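Local structure of outer membrane protein YopM (Yersinia pestis, 1JL5) at residues L175-E186 / F196-L207; D271-L282 / F289-N298. The protein serves as a leucine-rich repeat effector of the plague bacillus, probably altering host cell physiology to promote bacterial survival in host tissues. One frame throughout, in Å; residues are numbered along the deposited sequence.

Contact 1 (L175-E186 / F196-L207); sequences LEFIAAGNNQLE and FLTAIYADNNSL
F177-A179 and A199-Y201 pair as parallel strands, their axes 4.6 Å apart and 8° from parallel, in the register F177 with A199, I178 with I200 and A179 with Y201. They belong to consecutive leucine-rich repeats, LRR 6 and LRR 7, and line one side of the solenoid. E176 O opens the pairing by accepting from both T198 N and A199 N; I178 N to A199 O (3.0 Å) and Y201 N to I178 O (2.8 Å) continue it. On the face bearing F177, A179 and Y201, the two rings meet obliquely, centroids 5.1 Å apart and planes at 37°. The phenyl CG of F177 lies anti to the backbone N (chi1 172°), which carries the ring across the neighbouring strand; its CD2 rests 3.5 Å from A199 CB. The other face looks into the repeat interior, where L197 CD1 packs against L175 CG (3.7 Å) and I178 CG2. Beyond the strands N183 and N205 take over, each side-chain ND2 bonding to two backbone carbonyls. N183 ND2 also serves V160 O, while its OD1 accepts from L165 N of the preceding repeat. In the same way N205 ND2 reaches back to A180 O and also binds A202 O of its own turn. N205 ND2 (2.8 Å) and N183 ND2 (2.9 Å) approach A180 O from opposite faces of its carbonyl plane.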
loop_
_atom_site.group_PDB
_atom_site.type_symbol
_atom_site.label_atom_id
_atom_site.label_comp_id
_atom_site.label_asym_id
_atom_site.label_seq_id
_atom_site.Cartn_x
_atom_site.Cartn_y
_atom_site.Cartn_z
ATOM N N LEU A 175 -32.589 -1.140 -25.707
ATOM C CA LEU A 175 -31.488 -1.079 -24.759
ATOM C C LEU A 175 -31.803 -1.744 -23.428
ATOM O O LEU A 175 -32.741 -1.365 -22.736
ATOM C CB LEU A 175 -31.077 0.372 -24.520
ATOM C CG LEU A 175 -29.781 0.515 -23.719
ATOM C CD1 LEU A 175 -28.698 -0.279 -24.399
ATOM C CD2 LEU A 175 -29.379 1.972 -23.610
ATOM N N GLU A 176 -31.010 -2.744 -23.073
ATOM C CA GLU A 176 -31.208 -3.444 -21.819
ATOM C C GLU A 176 -30.051 -3.108 -20.906
ATOM O O GLU A 176 -30.163 -3.140 -19.680
ATOM C CB GLU A 176 -31.216 -4.951 -22.035
ATOM C CG GLU A 176 -32.046 -5.421 -23.201
ATOM C CD GLU A 176 -32.238 -6.918 -23.179
ATOM O OE1 GLU A 176 -31.289 -7.628 -22.789
ATOM O OE2 GLU A 176 -33.334 -7.383 -23.555
ATOM N N PHE A 177 -28.927 -2.780 -21.522
ATOM C CA PHE A 177 -27.738 -2.491 -20.761
ATOM C C PHE A 177 -26.867 -1.465 -21.438
ATOM O O PHE A 177 -26.528 -1.590 -22.614
ATOM C CB PHE A 177 -26.960 -3.795 -20.557
ATOM C CG PHE A 177 -25.597 -3.621 -19.947
ATOM C CD1 PHE A 177 -24.571 -2.994 -20.650
ATOM C CD2 PHE A 177 -25.321 -4.132 -18.682
ATOM C CE1 PHE A 177 -23.294 -2.880 -20.109
ATOM C CE2 PHE A 177 -24.044 -4.022 -18.133
ATOM C CZ PHE A 177 -23.030 -3.397 -18.849
ATOM N N ILE A 178 -26.519 -0.431 -20.690
ATOM C CA ILE A 178 -25.627 0.567 -21.217
ATOM C C ILE A 178 -24.594 0.933 -20.172
ATOM O O ILE A 178 -24.919 1.312 -19.043
ATOM C CB ILE A 178 -26.347 1.840 -21.684
ATOM C CG1 ILE A 178 -25.312 2.781 -22.309
ATOM C CG2 ILE A 178 -27.082 2.500 -20.523
ATOM C CD1 ILE A 178 -25.892 3.955 -23.037
ATOM N N ALA A 179 -23.338 0.756 -20.551
ATOM C CA ALA A 179 -22.222 1.100 -19.698
ATOM C C ALA A 179 -21.605 2.251 -20.463
ATOM O O ALA A 179 -21.130 2.076 -21.582
ATOM C CB ALA A 179 -21.250 -0.064 -19.594
ATOM N N ALA A 180 -21.669 3.439 -19.884
ATOM C CA ALA A 180 -21.111 4.625 -20.509
ATOM C C ALA A 180 -20.265 5.311 -19.454
ATOM O O ALA A 180 -20.048 6.519 -19.485
ATOM C CB ALA A 180 -22.221 5.542 -20.974
ATOM N N GLY A 181 -19.800 4.513 -18.505
ATOM C CA GLY A 181 -18.984 5.045 -17.441
ATOM C C GLY A 181 -17.638 5.492 -17.963
ATOM O O GLY A 181 -17.213 5.102 -19.049
ATOM N N ASN A 182 -16.971 6.323 -17.175
ATOM C CA ASN A 182 -15.660 6.833 -17.517
ATOM C C ASN A 182 -15.655 7.487 -18.883
ATOM O O ASN A 182 -14.914 7.104 -19.790
ATOM C CB ASN A 182 -14.619 5.720 -17.467
ATOM C CG ASN A 182 -13.206 6.260 -17.330
ATOM O OD1 ASN A 182 -12.228 5.536 -17.531
ATOM N ND2 ASN A 182 -13.092 7.539 -16.976
ATOM N N ASN A 183 -16.520 8.472 -19.023
ATOM C CA ASN A 183 -16.610 9.241 -20.237
ATOM C C ASN A 183 -16.641 10.669 -19.748
ATOM O O ASN A 183 -16.187 10.945 -18.640
ATOM C CB ASN A 183 -17.872 8.873 -21.014
ATOM C CG ASN A 183 -17.631 7.730 -21.975
ATOM O OD1 ASN A 183 -16.988 7.911 -23.003
ATOM N ND2 ASN A 183 -18.115 6.544 -21.633
ATOM N N GLN A 184 -17.172 11.577 -20.549
ATOM C CA GLN A 184 -17.226 12.970 -20.142
ATOM C C GLN A 184 -18.663 13.421 -20.270
ATOM O O GLN A 184 -18.954 14.567 -20.604
ATOM C CB GLN A 184 -16.299 13.789 -21.035
ATOM C CG GLN A 184 -14.881 13.242 -21.034
ATOM C CD GLN A 184 -14.049 13.724 -22.206
ATOM O OE1 GLN A 184 -12.895 13.322 -22.366
ATOM N NE2 GLN A 184 -14.629 14.589 -23.031
ATOM N N LEU A 185 -19.565 12.490 -19.998
ATOM C CA LEU A 185 -20.980 12.771 -20.082
ATOM C C LEU A 185 -21.375 13.765 -19.008
ATOM O O LEU A 185 -21.055 13.594 -17.832
ATOM C CB LEU A 185 -21.784 11.484 -19.910
ATOM C CG LEU A 185 -21.440 10.362 -20.892
ATOM C CD1 LEU A 185 -22.289 9.138 -20.578
ATOM C CD2 LEU A 185 -21.673 10.837 -22.325
ATOM N N GLU A 186 -22.057 14.818 -19.424
ATOM C CA GLU A 186 -22.519 15.820 -18.491
ATOM C C GLU A 186 -23.988 15.521 -18.259
ATOM O O GLU A 186 -24.593 15.987 -17.303
ATOM C CB GLU A 186 -22.322 17.209 -19.081
ATOM C CG GLU A 186 -20.860 17.546 -19.281
ATOM C CD GLU A 186 -20.658 18.914 -19.878
ATOM O OE1 GLU A 186 -21.101 19.904 -19.255
ATOM O OE2 GLU A 186 -20.056 18.998 -20.971
ATOM N N PHE A 196 -36.684 -1.820 -21.444
ATOM C CA PHE A 196 -35.865 -2.962 -21.077
ATOM C C PHE A 196 -34.521 -2.621 -20.463
ATOM O O PHE A 196 -33.716 -3.513 -20.202
ATOM C CB PHE A 196 -35.666 -3.847 -22.304
ATOM C CG PHE A 196 -36.950 -4.219 -22.982
ATOM C CD1 PHE A 196 -37.857 -5.072 -22.359
ATOM C CD2 PHE A 196 -37.275 -3.682 -24.222
ATOM C CE1 PHE A 196 -39.072 -5.383 -22.964
ATOM C CE2 PHE A 196 -38.489 -3.988 -24.834
ATOM C CZ PHE A 196 -39.387 -4.838 -24.204
ATOM N N LEU A 197 -34.275 -1.338 -20.230
ATOM C CA LEU A 197 -33.010 -0.935 -19.639
ATOM C C LEU A 197 -32.965 -1.422 -18.198
ATOM O O LEU A 197 -33.702 -0.941 -17.338
ATOM C CB LEU A 197 -32.853 0.582 -19.688
ATOM C CG LEU A 197 -31.487 1.085 -19.215
ATOM C CD1 LEU A 197 -30.386 0.413 -20.022
ATOM C CD2 LEU A 197 -31.421 2.588 -19.370
ATOM N N THR A 198 -32.100 -2.384 -17.932
ATOM C CA THR A 198 -32.004 -2.928 -16.595
ATOM C C THR A 198 -30.717 -2.515 -15.903
ATOM O O THR A 198 -30.631 -2.523 -14.681
ATOM C CB THR A 198 -32.061 -4.448 -16.633
ATOM O OG1 THR A 198 -30.917 -4.939 -17.329
ATOM C CG2 THR A 198 -33.318 -4.909 -17.356
ATOM N N ALA A 199 -29.711 -2.153 -16.683
ATOM C CA ALA A 199 -28.446 -1.759 -16.090
ATOM C C ALA A 199 -27.847 -0.544 -16.754
ATOM O O ALA A 199 -27.721 -0.476 -17.975
ATOM C CB ALA A 199 -27.459 -2.918 -16.141
ATOM N N ILE A 200 -27.483 0.424 -15.928
ATOM C CA ILE A 200 -26.870 1.639 -16.414
ATOM C C ILE A 200 -25.577 1.855 -15.662
ATOM O O ILE A 200 -25.557 1.889 -14.432
ATOM C CB ILE A 200 -27.731 2.885 -16.154
ATOM C CG1 ILE A 200 -29.066 2.775 -16.882
ATOM C CG2 ILE A 200 -26.969 4.134 -16.598
ATOM C CD1 ILE A 200 -30.021 3.889 -16.514
ATOM N N TYR A 201 -24.495 1.977 -16.408
ATOM C CA TYR A 201 -23.205 2.265 -15.821
ATOM C C TYR A 201 -22.888 3.596 -16.451
ATOM O O TYR A 201 -22.742 3.702 -17.668
ATOM C CB TYR A 201 -22.170 1.212 -16.205
ATOM C CG TYR A 201 -22.454 -0.130 -15.590
ATOM C CD1 TYR A 201 -23.452 -0.954 -16.103
ATOM C CD2 TYR A 201 -21.749 -0.565 -14.471
ATOM C CE1 TYR A 201 -23.744 -2.178 -15.514
ATOM C CE2 TYR A 201 -22.035 -1.789 -13.875
ATOM C CZ TYR A 201 -23.034 -2.588 -14.405
ATOM O OH TYR A 201 -23.325 -3.798 -13.826
ATOM N N ALA A 202 -22.839 4.626 -15.620
ATOM C CA ALA A 202 -22.559 5.964 -16.093
ATOM C C ALA A 202 -21.648 6.609 -15.068
ATOM O O ALA A 202 -21.564 7.825 -14.962
ATOM C CB ALA A 202 -23.851 6.749 -16.234
ATOM N N ASP A 203 -20.976 5.771 -14.297
ATOM C CA ASP A 203 -20.053 6.254 -13.291
ATOM C C ASP A 203 -18.918 6.964 -14.005
ATOM O O ASP A 203 -18.740 6.817 -15.216
ATOM C CB ASP A 203 -19.471 5.086 -12.512
ATOM C CG ASP A 203 -18.824 4.065 -13.421
ATOM O OD1 ASP A 203 -19.556 3.439 -14.217
ATOM O OD2 ASP A 203 -17.592 3.901 -13.355
ATOM N N ASN A 204 -18.148 7.733 -13.249
ATOM C CA ASN A 204 -17.008 8.426 -13.809
ATOM C C ASN A 204 -17.337 9.237 -15.039
ATOM O O ASN A 204 -16.760 9.056 -16.105
ATOM C CB ASN A 204 -15.920 7.416 -14.121
ATOM C CG ASN A 204 -15.313 6.850 -12.873
ATOM O OD1 ASN A 204 -14.504 7.505 -12.227
ATOM N ND2 ASN A 204 -15.719 5.639 -12.504
ATOM N N ASN A 205 -18.292 10.131 -14.869
ATOM C CA ASN A 205 -18.705 11.033 -15.913
ATOM C C ASN A 205 -18.873 12.325 -15.162
ATOM O O ASN A 205 -18.410 12.430 -14.040
ATOM C CB ASN A 205 -20.011 10.558 -16.528
ATOM C CG ASN A 205 -19.783 9.490 -17.560
ATOM O OD1 ASN A 205 -19.162 9.753 -18.586
ATOM N ND2 ASN A 205 -20.260 8.278 -17.294
ATOM N N SER A 206 -19.510 13.312 -15.762
ATOM C CA SER A 206 -19.707 14.558 -15.048
ATOM C C SER A 206 -21.185 14.819 -14.963
ATOM O O SER A 206 -21.652 15.936 -15.160
ATOM C CB SER A 206 -18.979 15.696 -15.756
ATOM O OG SER A 206 -17.580 15.520 -15.603
ATOM N N LEU A 207 -21.925 13.760 -14.670
ATOM C CA LEU A 207 -23.364 13.875 -14.548
ATOM C C LEU A 207 -23.670 14.644 -13.273
ATOM O O LEU A 207 -23.155 14.320 -12.203
ATOM C CB LEU A 207 -23.993 12.486 -14.478
ATOM C CG LEU A 207 -23.719 11.582 -15.680
ATOM C CD1 LEU A 207 -24.373 10.227 -15.455
ATOM C CD2 LEU A 207 -24.258 12.238 -16.950
HETATM O O HOH W 1 -34.984 -0.239 -23.063
HETATM O O HOH W 2 -16.167 13.793 -16.979
#

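Contact 2 (D271-L282 / F289-N298). With CA (calcium ion), chain E.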
loop_
_atom_site.group_PDB
_atom_site.type_symbol
_atom_site.label_atom_id
_atom_site.label_comp_id
_atom_site.label_asym_id
_atom_site.label_seq_id
_atom_site.Cartn_x
_atom_site.Cartn_y
_atom_site.Cartn_z
ATOM N N ASP A 271 -27.473 10.908 6.792
ATOM C CA ASP A 271 -28.570 10.007 7.053
ATOM C C ASP A 271 -28.886 9.221 5.809
ATOM O O ASP A 271 -28.466 9.562 4.710
ATOM C CB ASP A 271 -29.821 10.789 7.469
ATOM C CG ASP A 271 -29.630 11.555 8.759
ATOM O OD1 ASP A 271 -29.363 10.913 9.801
ATOM O OD2 ASP A 271 -29.749 12.800 8.732
ATOM N N LEU A 272 -29.652 8.166 6.006
ATOM C CA LEU A 272 -30.079 7.323 4.925
ATOM C C LEU A 272 -31.576 7.237 5.040
ATOM O O LEU A 272 -32.123 7.295 6.141
ATOM C CB LEU A 272 -29.495 5.928 5.085
ATOM C CG LEU A 272 -27.997 5.815 4.845
ATOM C CD1 LEU A 272 -27.515 4.443 5.296
ATOM C CD2 LEU A 272 -27.719 6.057 3.369
ATOM N N PRO A 273 -32.270 7.138 3.903
ATOM C CA PRO A 273 -33.722 7.036 4.025
ATOM C C PRO A 273 -33.953 5.637 4.566
ATOM O O PRO A 273 -33.000 4.882 4.759
ATOM C CB PRO A 273 -34.203 7.193 2.583
ATOM C CG PRO A 273 -33.054 6.670 1.776
ATOM C CD PRO A 273 -31.851 7.223 2.495
ATOM N N GLU A 274 -35.198 5.283 4.836
ATOM C CA GLU A 274 -35.456 3.945 5.317
ATOM C C GLU A 274 -34.775 3.005 4.343
ATOM O O GLU A 274 -34.867 3.174 3.131
ATOM C CB GLU A 274 -36.957 3.676 5.366
ATOM C CG GLU A 274 -37.567 4.064 6.690
ATOM C CD GLU A 274 -36.915 3.335 7.836
ATOM O OE1 GLU A 274 -36.690 2.112 7.712
ATOM O OE2 GLU A 274 -36.630 3.981 8.861
ATOM N N LEU A 275 -34.075 2.018 4.869
ATOM C CA LEU A 275 -33.376 1.096 4.007
ATOM C C LEU A 275 -34.210 -0.112 3.646
ATOM O O LEU A 275 -34.772 -0.775 4.512
ATOM C CB LEU A 275 -32.085 0.638 4.674
ATOM C CG LEU A 275 -31.085 1.768 4.912
ATOM C CD1 LEU A 275 -29.867 1.222 5.642
ATOM C CD2 LEU A 275 -30.691 2.387 3.572
ATOM N N PRO A 276 -34.318 -0.405 2.346
ATOM C CA PRO A 276 -35.101 -1.570 1.945
ATOM C C PRO A 276 -34.525 -2.773 2.670
ATOM O O PRO A 276 -33.310 -2.902 2.812
ATOM C CB PRO A 276 -34.866 -1.631 0.441
ATOM C CG PRO A 276 -34.761 -0.172 0.082
ATOM C CD PRO A 276 -33.858 0.355 1.171
ATOM N N GLN A 277 -35.395 -3.653 3.142
ATOM C CA GLN A 277 -34.934 -4.830 3.850
ATOM C C GLN A 277 -34.233 -5.769 2.899
ATOM O O GLN A 277 -33.593 -6.727 3.310
ATOM C CB GLN A 277 -36.108 -5.521 4.510
ATOM C CG GLN A 277 -36.692 -4.690 5.615
ATOM C CD GLN A 277 -38.022 -5.211 6.049
ATOM O OE1 GLN A 277 -38.139 -6.363 6.462
ATOM N NE2 GLN A 277 -39.044 -4.371 5.952
ATOM N N SER A 278 -34.364 -5.489 1.614
ATOM C CA SER A 278 -33.719 -6.301 0.600
ATOM C C SER A 278 -32.246 -5.909 0.521
ATOM O O SER A 278 -31.451 -6.578 -0.132
ATOM C CB SER A 278 -34.382 -6.049 -0.744
ATOM O OG SER A 278 -34.547 -4.656 -0.945
ATOM N N LEU A 279 -31.886 -4.821 1.193
ATOM C CA LEU A 279 -30.511 -4.336 1.159
ATOM C C LEU A 279 -29.562 -5.295 1.850
ATOM O O LEU A 279 -29.645 -5.515 3.060
ATOM C CB LEU A 279 -30.419 -2.959 1.812
ATOM C CG LEU A 279 -29.204 -2.129 1.401
ATOM C CD1 LEU A 279 -29.254 -1.865 -0.101
ATOM C CD2 LEU A 279 -29.199 -0.821 2.174
ATOM N N THR A 280 -28.653 -5.863 1.073
ATOM C CA THR A 280 -27.683 -6.808 1.600
ATOM C C THR A 280 -26.289 -6.217 1.506
ATOM O O THR A 280 -25.367 -6.657 2.189
ATOM C CB THR A 280 -27.698 -8.097 0.795
ATOM O OG1 THR A 280 -27.471 -7.779 -0.581
ATOM C CG2 THR A 280 -29.047 -8.796 0.932
ATOM N N PHE A 281 -26.145 -5.218 0.648
ATOM C CA PHE A 281 -24.861 -4.575 0.452
ATOM C C PHE A 281 -25.028 -3.083 0.631
ATOM O O PHE A 281 -25.744 -2.424 -0.124
ATOM C CB PHE A 281 -24.326 -4.888 -0.947
ATOM C CG PHE A 281 -23.034 -4.201 -1.267
ATOM C CD1 PHE A 281 -22.997 -2.829 -1.509
ATOM C CD2 PHE A 281 -21.844 -4.920 -1.310
ATOM C CE1 PHE A 281 -21.796 -2.186 -1.787
ATOM C CE2 PHE A 281 -20.635 -4.286 -1.588
ATOM C CZ PHE A 281 -20.612 -2.915 -1.827
ATOM N N LEU A 282 -24.359 -2.549 1.637
ATOM C CA LEU A 282 -24.454 -1.136 1.900
ATOM C C LEU A 282 -23.089 -0.516 2.106
ATOM O O LEU A 282 -22.356 -0.870 3.024
ATOM C CB LEU A 282 -25.313 -0.893 3.135
ATOM C CG LEU A 282 -25.501 0.563 3.553
ATOM C CD1 LEU A 282 -26.163 1.346 2.429
ATOM C CD2 LEU A 282 -26.339 0.612 4.813
ATOM N N PHE A 289 -21.721 10.237 8.319
ATOM C CA PHE A 289 -22.566 9.600 9.304
ATOM C C PHE A 289 -21.874 9.703 10.643
ATOM O O PHE A 289 -20.690 9.395 10.762
ATOM C CB PHE A 289 -22.766 8.133 8.945
ATOM C CG PHE A 289 -23.651 7.931 7.770
ATOM C CD1 PHE A 289 -25.031 7.981 7.912
ATOM C CD2 PHE A 289 -23.111 7.729 6.506
ATOM C CE1 PHE A 289 -25.861 7.837 6.809
ATOM C CE2 PHE A 289 -23.931 7.585 5.401
ATOM C CZ PHE A 289 -25.310 7.638 5.553
ATOM N N SER A 290 -22.605 10.162 11.644
ATOM C CA SER A 290 -22.051 10.268 12.985
ATOM C C SER A 290 -22.425 8.959 13.663
ATOM O O SER A 290 -21.992 8.653 14.771
ATOM C CB SER A 290 -22.657 11.460 13.719
ATOM O OG SER A 290 -24.065 11.419 13.642
ATOM N N GLY A 291 -23.230 8.179 12.959
ATOM C CA GLY A 291 -23.646 6.893 13.465
ATOM C C GLY A 291 -24.575 6.232 12.473
ATOM O O GLY A 291 -24.934 6.814 11.454
ATOM N N LEU A 292 -24.941 4.995 12.763
ATOM C CA LEU A 292 -25.866 4.257 11.931
ATOM C C LEU A 292 -26.913 3.795 12.921
ATOM O O LEU A 292 -26.656 2.936 13.759
ATOM C CB LEU A 292 -25.171 3.074 11.259
ATOM C CG LEU A 292 -24.144 3.505 10.209
ATOM C CD1 LEU A 292 -23.467 2.281 9.613
ATOM C CD2 LEU A 292 -24.843 4.323 9.121
ATOM N N SER A 293 -28.086 4.406 12.839
ATOM C CA SER A 293 -29.175 4.095 13.748
ATOM C C SER A 293 -29.840 2.779 13.394
ATOM O O SER A 293 -30.326 2.067 14.268
ATOM C CB SER A 293 -30.206 5.219 13.710
ATOM O OG SER A 293 -30.693 5.399 12.394
ATOM N N GLU A 294 -29.851 2.460 12.108
ATOM C CA GLU A 294 -30.474 1.234 11.636
ATOM C C GLU A 294 -29.711 0.604 10.502
ATOM O O GLU A 294 -29.055 1.280 9.708
ATOM C CB GLU A 294 -31.879 1.496 11.102
ATOM C CG GLU A 294 -32.894 1.974 12.085
ATOM C CD GLU A 294 -34.275 1.957 11.474
ATOM O OE1 GLU A 294 -34.451 2.573 10.397
ATOM O OE2 GLU A 294 -35.169 1.319 12.067
ATOM N N LEU A 295 -29.839 -0.709 10.413
ATOM C CA LEU A 295 -29.217 -1.451 9.346
ATOM C C LEU A 295 -30.252 -2.431 8.860
ATOM O O LEU A 295 -31.022 -2.974 9.646
ATOM C CB LEU A 295 -27.976 -2.180 9.847
ATOM C CG LEU A 295 -26.834 -1.223 10.179
ATOM C CD1 LEU A 295 -25.654 -2.013 10.701
ATOM C CD2 LEU A 295 -26.459 -0.428 8.927
ATOM N N PRO A 296 -30.314 -2.638 7.544
ATOM C CA PRO A 296 -31.280 -3.575 6.976
ATOM C C PRO A 296 -31.092 -4.915 7.700
ATOM O O PRO A 296 -29.968 -5.312 8.001
ATOM C CB PRO A 296 -30.871 -3.621 5.510
ATOM C CG PRO A 296 -30.347 -2.250 5.267
ATOM C CD PRO A 296 -29.512 -1.997 6.490
ATOM N N PRO A 297 -32.189 -5.628 7.977
ATOM C CA PRO A 297 -32.147 -6.916 8.675
ATOM C C PRO A 297 -31.418 -8.036 7.945
ATOM O O PRO A 297 -31.013 -9.019 8.560
ATOM C CB PRO A 297 -33.625 -7.234 8.876
ATOM C CG PRO A 297 -34.221 -6.705 7.619
ATOM C CD PRO A 297 -33.548 -5.354 7.477
ATOM N N ASN A 298 -31.255 -7.885 6.638
ATOM C CA ASN A 298 -30.591 -8.902 5.836
ATOM C C ASN A 298 -29.287 -8.403 5.245
ATOM O O ASN A 298 -28.773 -8.972 4.285
ATOM C CB ASN A 298 -31.519 -9.344 4.711
ATOM C CG ASN A 298 -32.907 -9.648 5.208
ATOM O OD1 ASN A 298 -33.083 -10.480 6.096
ATOM N ND2 ASN A 298 -33.905 -8.965 4.650
HETATM CA CA CA E . -36.278 1.478 9.946
HETATM O O HOH W 3 -33.738 1.910 7.558
HETATM O O HOH W 4 -36.559 -8.896 6.290
HETATM O O HOH W 5 -36.985 3.395 11.590
HETATM O O HOH W 6 -38.633 1.107 9.861
#
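F289 brings its ring against the 271-282 segment, with CZ 3.3 Å from L272 CG; the two side chains cross at about a right angle, and L272 N lies in the ring plane at its edge. E294 comes next and shares a calcium ion with E274. Each carboxylate is bidentate, E294 OE1 at 2.2 Å and E274 OE1 at 2.4 Å from the metal, and two waters add to the site. The carboxylate planes stand 76° apart, and E274 reaches the ion through a bend at chi2 (-58°). The metal probably offsets the repulsion between E274 OE2 and E294 OE1, 3.0 Å apart. P296 then packs against two leucines at once: its CD lies 3.3 Å from L275 CD1, a tight contact, and its CG 3.5 Å from L279 CB. P297 packs over the aliphatic part of Q277. N298 ND2 finally donates to Q277 O (2.6 Å), a carbonyl inside the type I turn P276-L279. Most of both segments lies on the side of the repeats away from the parallel strands, and 271-282 ends by entering strand 281-283. Inside, L282 on that strand meets L295 and packs on L262 of strand 261-263 and L302 of strand 301-303, while L292 and L295 also touch L302.

Following the chain from the N terminus, contact 1 comes first: 175-186 leads through nine residues without helix or strand to 196-207, joining LRR 6 to LRR 7. Contact 2 opens only after that loop has closed, with six residues between its segments, so the two are in series and neither nest nor cross. Their centres lie 26 Å apart and their nearest atoms about 12 Å, without touching. Both reach the run of parallel strands, but differently: contact 1 pairs two of its strands directly, whereas 271-282 with 289-298 joins the loops between strands, where LRR 10, LRR 11 and LRR 12 succeed one another.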